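Local structure of cellulase CEL9M (Clostridium cellulolyticum, 1IA6) at residues 18-24 / 34-40; 31-35 / 383-387; 294-299 / 336-340; 345-350 / 396-400. The protein probably cleaves internal beta-1,4-glucosidic bonds in cellulose and related beta-glucans, as a family 9 glycoside hydrolase catalytic module that carries zinc and calcium. One frame throughout, in Å; residues are numbered along the deposited sequence.

Interaction 1: 18-24 / 34-40; sequences DANKCGP and WRGACHT. With ZN (zinc ion), chain C.
C22 and C38 face each other across a four-ligand Cys2His2 zinc site, which ties together two stretches of the long loop between helix 6-15 and strand 62-63. Each sulfur reaches the metal from its own stretch: C22 SG swings away from its backbone N (chi1 -175°), C38 SG lies between its backbone N and carbonyl carbon, and the two sulfurs end 4.0 Å apart. H39 presents its ring through ND1, 2.1 Å from the zinc, while its NE2 is held by Q135; H55 supplies the fourth ligand. The two stretches also meet through their backbones, C38 N donating to G23 O at 3.2 Å, and G23 N makes a weak bond to C38 SG that would be expected to temper the charge on the sulfur. Farther along, R35 bends at chi2 and chi3 to lay its guanidinium edge-on to residues 19-21, with E133 pairing to NE. A19 O receives R35 NH1 from above its carbonyl plane, at 3.0 Å. K21 O is gripped end-on by both terminal nitrogens and lies near the guanidinium plane: R35 NH1 comes in on a lone pair, 2.9 Å from K21 O, and R35 NH2, 3.1 Å from K21 O, lies almost in line with the carbonyl bond.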
# COMPACT_ATOMS: atom_id res chain seq x y z
N ASP A 18 -0.92 -12.58 -2.09
CA ASP A 18 -0.82 -13.73 -2.98
C ASP A 18 -2.01 -13.77 -3.94
O ASP A 18 -1.89 -14.25 -5.08
CB ASP A 18 -0.78 -15.05 -2.18
CG ASP A 18 0.62 -15.46 -1.78
OD1 ASP A 18 1.56 -14.66 -1.96
OD2 ASP A 18 0.79 -16.60 -1.28
N ALA A 19 -3.16 -13.28 -3.50
CA ALA A 19 -4.36 -13.30 -4.34
C ALA A 19 -4.29 -12.36 -5.53
O ALA A 19 -5.03 -12.53 -6.50
CB ALA A 19 -5.60 -12.97 -3.50
N ASN A 20 -3.41 -11.37 -5.47
CA ASN A 20 -3.30 -10.40 -6.55
C ASN A 20 -2.05 -10.51 -7.41
O ASN A 20 -1.84 -9.69 -8.31
CB ASN A 20 -3.43 -8.98 -5.99
CG ASN A 20 -4.88 -8.60 -5.73
OD1 ASN A 20 -5.71 -9.44 -5.39
ND2 ASN A 20 -5.20 -7.31 -5.89
N LYS A 21 -1.22 -11.51 -7.15
CA LYS A 21 -0.00 -11.68 -7.94
C LYS A 21 -0.35 -11.88 -9.41
O LYS A 21 -1.30 -12.58 -9.75
CB LYS A 21 0.83 -12.85 -7.41
CG LYS A 21 1.57 -12.48 -6.13
CD LYS A 21 2.41 -13.61 -5.58
CE LYS A 21 3.14 -13.14 -4.32
NZ LYS A 21 3.89 -14.23 -3.65
N CYS A 22 0.43 -11.23 -10.27
CA CYS A 22 0.22 -11.28 -11.71
C CYS A 22 1.47 -11.82 -12.40
O CYS A 22 2.58 -11.65 -11.90
CB CYS A 22 -0.08 -9.86 -12.19
SG CYS A 22 -0.51 -9.65 -13.93
N GLY A 23 1.28 -12.47 -13.54
CA GLY A 23 2.43 -12.98 -14.27
C GLY A 23 2.55 -14.49 -14.37
O GLY A 23 1.78 -15.23 -13.75
N PRO A 24 3.52 -14.98 -15.16
CA PRO A 24 3.76 -16.41 -15.35
C PRO A 24 4.07 -17.15 -14.06
O PRO A 24 3.78 -18.33 -13.93
CB PRO A 24 4.95 -16.43 -16.31
CG PRO A 24 4.79 -15.16 -17.09
CD PRO A 24 4.41 -14.17 -16.02
N TRP A 34 -6.23 -21.60 -5.97
CA TRP A 34 -7.07 -21.12 -7.07
C TRP A 34 -6.42 -20.03 -7.92
O TRP A 34 -7.04 -19.49 -8.83
CB TRP A 34 -8.42 -20.61 -6.54
CG TRP A 34 -8.36 -19.84 -5.26
CD1 TRP A 34 -8.31 -20.35 -3.99
CD2 TRP A 34 -8.33 -18.41 -5.12
NE1 TRP A 34 -8.27 -19.33 -3.07
CE2 TRP A 34 -8.28 -18.13 -3.73
CE3 TRP A 34 -8.35 -17.35 -6.03
CZ2 TRP A 34 -8.24 -16.82 -3.24
CZ3 TRP A 34 -8.31 -16.04 -5.53
CH2 TRP A 34 -8.26 -15.80 -4.15
N ARG A 35 -5.16 -19.72 -7.63
CA ARG A 35 -4.43 -18.72 -8.42
C ARG A 35 -3.38 -19.40 -9.28
O ARG A 35 -2.71 -20.34 -8.84
CB ARG A 35 -3.75 -17.68 -7.52
CG ARG A 35 -4.66 -16.59 -6.95
CD ARG A 35 -5.52 -15.92 -8.03
NE ARG A 35 -4.80 -15.76 -9.29
CZ ARG A 35 -3.86 -14.85 -9.52
NH1 ARG A 35 -3.50 -13.98 -8.58
NH2 ARG A 35 -3.26 -14.81 -10.71
N GLY A 36 -3.23 -18.92 -10.51
CA GLY A 36 -2.25 -19.47 -11.43
C GLY A 36 -1.67 -18.40 -12.33
O GLY A 36 -1.91 -17.21 -12.11
N ALA A 37 -0.92 -18.81 -13.35
CA ALA A 37 -0.31 -17.86 -14.28
C ALA A 37 -1.36 -17.02 -15.00
O ALA A 37 -2.39 -17.53 -15.43
CB ALA A 37 0.54 -18.62 -15.31
N CYS A 38 -1.08 -15.73 -15.14
CA CYS A 38 -1.99 -14.81 -15.82
C CYS A 38 -1.23 -13.70 -16.54
O CYS A 38 -0.07 -13.43 -16.22
CB CYS A 38 -2.97 -14.19 -14.81
SG CYS A 38 -2.18 -13.21 -13.49
N HIS A 39 -1.89 -13.08 -17.51
CA HIS A 39 -1.32 -11.97 -18.28
C HIS A 39 0.18 -12.17 -18.52
O HIS A 39 1.00 -11.31 -18.21
CB HIS A 39 -1.57 -10.66 -17.52
CG HIS A 39 -2.99 -10.50 -17.07
ND1 HIS A 39 -3.38 -10.69 -15.76
CD2 HIS A 39 -4.12 -10.22 -17.77
CE1 HIS A 39 -4.69 -10.53 -15.67
NE2 HIS A 39 -5.16 -10.25 -16.88
N THR A 40 0.50 -13.31 -19.12
CA THR A 40 1.87 -13.70 -19.40
C THR A 40 2.54 -12.98 -20.57
O THR A 40 3.72 -13.21 -20.83
CB THR A 40 1.94 -15.21 -19.66
OG1 THR A 40 1.15 -15.53 -20.81
CG2 THR A 40 1.40 -15.98 -18.46
ZN ZN C . -2.39 -10.95 -13.97

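Interaction 2: 31-35 / 383-387; sequences VFDWR and HLLTG
W34 and H383 form an offset stack, the indole's five-membered ring and the imidazole lying almost parallel at 7° with centroids 4.1 Å apart. The contact joins the loop after helix 6-15 to the one before helix 406-409 in the helical barrel of this family 9 module. The side chains run in opposite directions, so each ring also covers the other's CB: W34 CB sits over the imidazole, 3.7 Å from its centroid, and H383 CB lies 3.5 Å from the centroid of the five-membered ring, both as CH-pi contacts. F32 CB packs on the other face of the indole, which is thereby sandwiched between its own type I turn, F32 to R35, and the 383-387 loop. At the indole edge W34 CH2 meets L385 CD1 at 4.1 Å; nearby, F32 CE1 lies 4.0 Å from T386 CB.

The polar link is indirect. A water in the indole plane accepts from W34 NE1 at 3.0 Å and donates to L384 O at 2.8 Å, bridging the loops where no direct hydrogen bond joins them. With both indole faces covered and its one N-H directed at a bridging water, the ring's rotation is well restrained, and dispersion between flat groups probably carries much of the contact.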
# COMPACT_ATOMS: atom_id res chain seq x y z
N VAL A 31 -0.14 -19.31 -1.64
CA VAL A 31 -0.96 -20.05 -0.68
C VAL A 31 -2.34 -20.42 -1.21
O VAL A 31 -2.97 -21.34 -0.70
CB VAL A 31 -1.16 -19.27 0.63
CG1 VAL A 31 0.19 -18.95 1.26
CG2 VAL A 31 -1.95 -18.00 0.36
N PHE A 32 -2.80 -19.70 -2.23
CA PHE A 32 -4.12 -19.97 -2.80
C PHE A 32 -4.01 -20.90 -4.00
O PHE A 32 -3.40 -20.56 -5.01
CB PHE A 32 -4.78 -18.65 -3.23
CG PHE A 32 -4.93 -17.67 -2.10
CD1 PHE A 32 -5.73 -17.97 -1.00
CD2 PHE A 32 -4.29 -16.43 -2.15
CE1 PHE A 32 -5.89 -17.05 0.04
CE2 PHE A 32 -4.43 -15.51 -1.11
CZ PHE A 32 -5.23 -15.82 -0.01
N ASP A 33 -4.60 -22.09 -3.88
CA ASP A 33 -4.54 -23.05 -4.97
C ASP A 33 -5.39 -22.61 -6.16
O ASP A 33 -5.26 -23.18 -7.25
CB ASP A 33 -4.98 -24.44 -4.49
CG ASP A 33 -6.35 -24.44 -3.85
OD1 ASP A 33 -7.29 -23.86 -4.45
OD2 ASP A 33 -6.50 -25.02 -2.75
N TRP A 34 -6.23 -21.60 -5.97
CA TRP A 34 -7.07 -21.12 -7.07
C TRP A 34 -6.42 -20.03 -7.92
O TRP A 34 -7.04 -19.49 -8.83
CB TRP A 34 -8.42 -20.61 -6.54
CG TRP A 34 -8.36 -19.84 -5.26
CD1 TRP A 34 -8.31 -20.35 -3.99
CD2 TRP A 34 -8.33 -18.41 -5.12
NE1 TRP A 34 -8.27 -19.33 -3.07
CE2 TRP A 34 -8.28 -18.13 -3.73
CE3 TRP A 34 -8.35 -17.35 -6.03
CZ2 TRP A 34 -8.24 -16.82 -3.24
CZ3 TRP A 34 -8.31 -16.04 -5.53
CH2 TRP A 34 -8.26 -15.80 -4.15
N ARG A 35 -5.16 -19.72 -7.63
CA ARG A 35 -4.43 -18.72 -8.42
C ARG A 35 -3.38 -19.40 -9.28
O ARG A 35 -2.71 -20.34 -8.84
CB ARG A 35 -3.75 -17.68 -7.52
CG ARG A 35 -4.66 -16.59 -6.95
CD ARG A 35 -5.52 -15.92 -8.03
NE ARG A 35 -4.80 -15.76 -9.29
CZ ARG A 35 -3.86 -14.85 -9.52
NH1 ARG A 35 -3.50 -13.98 -8.58
NH2 ARG A 35 -3.26 -14.81 -10.71
N HIS A 383 -14.20 -18.60 -3.42
CA HIS A 383 -12.94 -18.79 -2.71
C HIS A 383 -12.76 -17.82 -1.54
O HIS A 383 -13.25 -16.70 -1.58
CB HIS A 383 -11.77 -18.65 -3.69
CG HIS A 383 -11.89 -19.53 -4.89
ND1 HIS A 383 -11.83 -20.90 -4.82
CD2 HIS A 383 -12.09 -19.23 -6.20
CE1 HIS A 383 -11.98 -21.41 -6.03
NE2 HIS A 383 -12.14 -20.42 -6.88
N LEU A 384 -12.05 -18.26 -0.51
CA LEU A 384 -11.81 -17.43 0.67
C LEU A 384 -10.61 -16.50 0.44
O LEU A 384 -9.48 -16.97 0.27
CB LEU A 384 -11.55 -18.31 1.90
CG LEU A 384 -11.35 -17.57 3.23
CD1 LEU A 384 -12.62 -16.83 3.61
CD2 LEU A 384 -10.97 -18.57 4.32
N LEU A 385 -10.87 -15.20 0.44
CA LEU A 385 -9.83 -14.19 0.22
C LEU A 385 -9.17 -13.82 1.55
O LEU A 385 -9.32 -12.71 2.05
CB LEU A 385 -10.44 -12.96 -0.45
CG LEU A 385 -9.53 -11.82 -0.92
CD1 LEU A 385 -8.54 -12.34 -1.94
CD2 LEU A 385 -10.38 -10.71 -1.53
N THR A 386 -8.44 -14.77 2.12
CA THR A 386 -7.78 -14.60 3.40
C THR A 386 -6.93 -13.33 3.54
O THR A 386 -6.09 -13.04 2.69
CB THR A 386 -6.88 -15.81 3.70
OG1 THR A 386 -7.67 -17.00 3.65
CG2 THR A 386 -6.24 -15.69 5.09
N GLY A 387 -7.17 -12.58 4.61
CA GLY A 387 -6.40 -11.38 4.90
C GLY A 387 -6.82 -10.06 4.28
O GLY A 387 -6.25 -9.02 4.61
O HOH W 1 -8.70 -19.63 -0.13

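Interaction 3: 294-299 / 336-340; sequences TPGGLK and QVDYI
L298 and Q336 meet where a loop emerging from a type I turn, T294 to G297, lies against helix 327-341 of the family 9 helical barrel. The close-fitting part rests on a pair of hydrogen bonds from the Q336 side-chain amide to the loop backbone. Its OE1 accepts from K299 N at 2.9 Å along a nearly straight bond (174°), with the donor tilted from the carbonyl plane; its NE2 donates to G297 O at 3.2 Å, within the planes of both groups. Bent at chi2 (-48°), the glutamine brings its amide beside L298, with one polar atom for the residue before it and one for the residue after. L298 itself fills the angle between Q336 and Y339: CB stands over one face of the tyrosine ring, 3.8 Å from the centroid, and CD1 approaches Q336 OE1 at 3.5 Å. The hydroxyl of Y339 is bound by D397.

The contact thins toward the turn. There G296 O merely reaches the ring edge, 3.7 Å from Y339 CD2, and the two glycines are partly exposed. K299 lays only its CB and CG against the amide before its chain leads off, its NZ being taken by T293 and by carbonyls of W287 and K288. Helix 306-323 also covers the joint, with L307 and A310 against L298, and A310 and S314 against Q336.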
# COMPACT_ATOMS: atom_id res chain seq x y z
N THR A 294 -17.43 7.40 14.95
CA THR A 294 -18.71 6.72 14.93
C THR A 294 -19.08 6.32 16.35
O THR A 294 -18.22 6.31 17.24
CB THR A 294 -18.64 5.43 14.08
OG1 THR A 294 -17.82 4.48 14.76
CG2 THR A 294 -18.05 5.73 12.71
N PRO A 295 -20.36 5.99 16.60
CA PRO A 295 -20.76 5.60 17.95
C PRO A 295 -19.90 4.42 18.41
O PRO A 295 -19.59 4.28 19.59
CB PRO A 295 -22.22 5.21 17.77
CG PRO A 295 -22.67 6.15 16.70
CD PRO A 295 -21.53 6.08 15.71
N GLY A 296 -19.51 3.58 17.45
CA GLY A 296 -18.70 2.42 17.75
C GLY A 296 -17.23 2.70 18.05
O GLY A 296 -16.50 1.79 18.44
N GLY A 297 -16.80 3.94 17.85
CA GLY A 297 -15.41 4.28 18.15
C GLY A 297 -14.46 4.38 16.97
O GLY A 297 -13.27 4.65 17.15
N LEU A 298 -14.97 4.17 15.76
CA LEU A 298 -14.14 4.24 14.56
C LEU A 298 -13.92 5.67 14.09
O LEU A 298 -14.86 6.46 14.04
CB LEU A 298 -14.79 3.44 13.42
CG LEU A 298 -14.19 3.59 12.02
CD1 LEU A 298 -12.80 2.98 11.98
CD2 LEU A 298 -15.10 2.89 11.01
N LYS A 299 -12.68 6.01 13.76
CA LYS A 299 -12.37 7.33 13.23
C LYS A 299 -12.76 7.24 11.76
O LYS A 299 -12.18 6.45 11.00
CB LYS A 299 -10.88 7.64 13.37
CG LYS A 299 -10.45 7.91 14.80
CD LYS A 299 -11.07 9.20 15.32
CE LYS A 299 -10.70 9.47 16.76
NZ LYS A 299 -11.32 10.74 17.24
N GLN A 336 -8.56 1.57 16.99
CA GLN A 336 -8.85 1.41 15.57
C GLN A 336 -8.55 -0.01 15.12
O GLN A 336 -9.33 -0.61 14.38
CB GLN A 336 -8.02 2.40 14.74
CG GLN A 336 -8.25 3.84 15.15
CD GLN A 336 -9.72 4.18 15.25
OE1 GLN A 336 -10.44 4.21 14.24
NE2 GLN A 336 -10.19 4.41 16.47
N VAL A 337 -7.42 -0.55 15.56
CA VAL A 337 -7.05 -1.91 15.20
C VAL A 337 -8.05 -2.91 15.75
O VAL A 337 -8.51 -3.79 15.03
CB VAL A 337 -5.65 -2.27 15.73
CG1 VAL A 337 -5.35 -3.73 15.44
CG2 VAL A 337 -4.60 -1.39 15.10
N ASP A 338 -8.38 -2.77 17.03
CA ASP A 338 -9.32 -3.70 17.65
C ASP A 338 -10.70 -3.64 17.00
O ASP A 338 -11.40 -4.65 16.92
CB ASP A 338 -9.44 -3.42 19.16
CG ASP A 338 -8.16 -3.76 19.91
OD1 ASP A 338 -7.28 -4.42 19.32
OD2 ASP A 338 -8.04 -3.37 21.09
N TYR A 339 -11.08 -2.46 16.51
CA TYR A 339 -12.36 -2.29 15.84
C TYR A 339 -12.35 -3.14 14.57
O TYR A 339 -13.31 -3.86 14.28
CB TYR A 339 -12.59 -0.82 15.50
CG TYR A 339 -13.93 -0.52 14.84
CD1 TYR A 339 -14.15 -0.84 13.50
CD2 TYR A 339 -14.97 0.07 15.56
CE1 TYR A 339 -15.37 -0.56 12.89
CE2 TYR A 339 -16.19 0.35 14.96
CZ TYR A 339 -16.39 0.03 13.62
OH TYR A 339 -17.60 0.30 13.02
N ILE A 340 -11.26 -3.05 13.82
CA ILE A 340 -11.10 -3.80 12.58
C ILE A 340 -11.15 -5.31 12.83
O ILE A 340 -11.73 -6.06 12.04
CB ILE A 340 -9.75 -3.42 11.89
CG1 ILE A 340 -9.84 -1.99 11.36
CG2 ILE A 340 -9.42 -4.42 10.78
CD1 ILE A 340 -8.52 -1.43 10.87

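Interaction 4: 345-350 / 396-400; sequences PANMSY and NDKFL
F399 packs against Y350 and M348, the main apolar contact between two loops of the catalytic module. The aromatic pair is an offset edge-to-face arrangement: the edge of Y350 is turned toward the face of F399, with planes at 67° and centroids 5.5 Å apart, and Y350 CE1 comes to 3.6 Å from F399 CD1. The phenylalanine gets there by setting CG opposite its own backbone N (chi1 -173°), which carries the ring across to the 345-350 loop.

M348 adds a Met-aromatic contact. SD lies obliquely to the ring, 3.5 Å from F399 CD2, and the bend at chi3 (-82°) carries CE over the face, 4.0 Å from the centroid of the F399 ring. M348 CG meanwhile lies over a face of Y350, so the methionine touches both rings.

P345 packs by van der Waals contact along D397, its CG 3.8 Å from D397 CB and CG alike. The carboxylate oxygens of D397 are directed to other partners, among them T294 and the backbone N of G296.

Polar contact across the loops passes through water: one molecule, in the plane of the Y350 ring, sits 2.7 Å from Y350 OH and donates to D397 O at 2.8 Å. No direct hydrogen bond crosses between the segments. The carbonyl and phenol thus share one solvent molecule, while sulfur and ring contacts help hold F399 in place. The contact lies beside D401, predicted to be an active-site residue, so an apolar cluster backed by a water bridge borders that site.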
# COMPACT_ATOMS: atom_id res chain seq x y z
N PRO A 345 -19.88 -2.58 16.58
CA PRO A 345 -21.32 -2.83 16.68
C PRO A 345 -21.85 -3.88 15.70
O PRO A 345 -22.92 -4.46 15.93
CB PRO A 345 -21.93 -1.45 16.42
CG PRO A 345 -20.89 -0.52 16.97
CD PRO A 345 -19.62 -1.13 16.43
N ALA A 346 -21.12 -4.15 14.63
CA ALA A 346 -21.55 -5.13 13.65
C ALA A 346 -21.10 -6.54 14.04
O ALA A 346 -21.46 -7.52 13.38
CB ALA A 346 -21.01 -4.77 12.27
N ASN A 347 -20.32 -6.63 15.11
CA ASN A 347 -19.81 -7.90 15.60
C ASN A 347 -19.20 -8.74 14.49
O ASN A 347 -19.46 -9.94 14.38
CB ASN A 347 -20.92 -8.69 16.29
CG ASN A 347 -21.52 -7.95 17.47
OD1 ASN A 347 -22.72 -7.66 17.48
ND2 ASN A 347 -20.69 -7.63 18.46
N MET A 348 -18.37 -8.11 13.66
CA MET A 348 -17.74 -8.83 12.57
C MET A 348 -16.30 -8.40 12.38
O MET A 348 -15.92 -7.27 12.70
CB MET A 348 -18.51 -8.62 11.26
CG MET A 348 -18.36 -7.23 10.65
SD MET A 348 -19.22 -7.04 9.06
CE MET A 348 -18.02 -7.75 7.94
N SER A 349 -15.48 -9.31 11.87
CA SER A 349 -14.09 -9.00 11.58
C SER A 349 -14.09 -8.38 10.20
O SER A 349 -14.75 -8.89 9.29
CB SER A 349 -13.25 -10.27 11.55
OG SER A 349 -12.06 -10.06 10.80
N TYR A 350 -13.37 -7.28 10.02
CA TYR A 350 -13.31 -6.63 8.72
C TYR A 350 -12.16 -7.17 7.87
O TYR A 350 -11.90 -6.68 6.77
CB TYR A 350 -13.24 -5.12 8.89
CG TYR A 350 -14.60 -4.55 9.23
CD1 TYR A 350 -15.63 -4.60 8.30
CD2 TYR A 350 -14.87 -4.02 10.49
CE1 TYR A 350 -16.91 -4.14 8.62
CE2 TYR A 350 -16.14 -3.56 10.82
CZ TYR A 350 -17.16 -3.63 9.88
OH TYR A 350 -18.42 -3.17 10.18
N ASN A 396 -22.44 5.04 10.76
CA ASN A 396 -23.37 4.52 11.76
C ASN A 396 -22.94 3.11 12.17
O ASN A 396 -23.67 2.40 12.85
CB ASN A 396 -24.79 4.48 11.19
CG ASN A 396 -25.31 5.86 10.81
OD1 ASN A 396 -26.11 6.00 9.88
ND2 ASN A 396 -24.86 6.88 11.53
N ASP A 397 -21.74 2.72 11.73
CA ASP A 397 -21.17 1.41 12.04
C ASP A 397 -21.89 0.26 11.34
O ASP A 397 -21.68 -0.91 11.68
CB ASP A 397 -21.18 1.16 13.55
CG ASP A 397 -20.29 2.11 14.30
OD1 ASP A 397 -19.06 2.09 14.06
OD2 ASP A 397 -20.81 2.89 15.13
N LYS A 398 -22.74 0.59 10.37
CA LYS A 398 -23.48 -0.43 9.64
C LYS A 398 -22.69 -0.96 8.45
O LYS A 398 -21.99 -0.20 7.78
CB LYS A 398 -24.83 0.13 9.16
CG LYS A 398 -25.67 0.77 10.26
CD LYS A 398 -26.01 -0.23 11.36
CE LYS A 398 -26.81 0.42 12.48
NZ LYS A 398 -27.13 -0.55 13.57
N PHE A 399 -22.82 -2.25 8.19
CA PHE A 399 -22.12 -2.88 7.08
C PHE A 399 -23.12 -3.63 6.20
O PHE A 399 -23.95 -4.39 6.69
CB PHE A 399 -21.07 -3.87 7.58
CG PHE A 399 -20.20 -4.43 6.49
CD1 PHE A 399 -19.19 -3.66 5.93
CD2 PHE A 399 -20.41 -5.72 6.01
CE1 PHE A 399 -18.40 -4.16 4.90
CE2 PHE A 399 -19.62 -6.23 4.98
CZ PHE A 399 -18.61 -5.44 4.42
N LEU A 400 -23.04 -3.40 4.89
CA LEU A 400 -23.93 -4.07 3.94
C LEU A 400 -23.12 -5.08 3.15
O LEU A 400 -22.41 -4.73 2.21
CB LEU A 400 -24.56 -3.04 3.00
CG LEU A 400 -25.39 -1.94 3.68
CD1 LEU A 400 -25.90 -0.96 2.63
CD2 LEU A 400 -26.55 -2.57 4.44
O HOH W 2 -19.15 -1.89 12.44

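How the interactions relate
Two pairs of contacts lie apart within the one family 9 module. Interactions 1 and 2, with centres 12 Å apart, share W34 and R35, and also touch where A19 meets L385 and F32. Interactions 3 and 4, centres 10 Å apart, join where D397 of interaction 4 bonds to interaction 3, and through the Y339 and Y350 rings. Between the pairs, interactions 1 and 3 lie 34 Å apart by centres, while interactions 2 and 4 come within about 6 Å by nearest atoms. Along the chain, interaction 2 links the loop after helix 6-15 to residues 383-387, enclosing interaction 3 and alternating with interaction 4. Interaction 2 alone of the four joins early and late parts of the largely helical chain; the others tie segments closer in sequence.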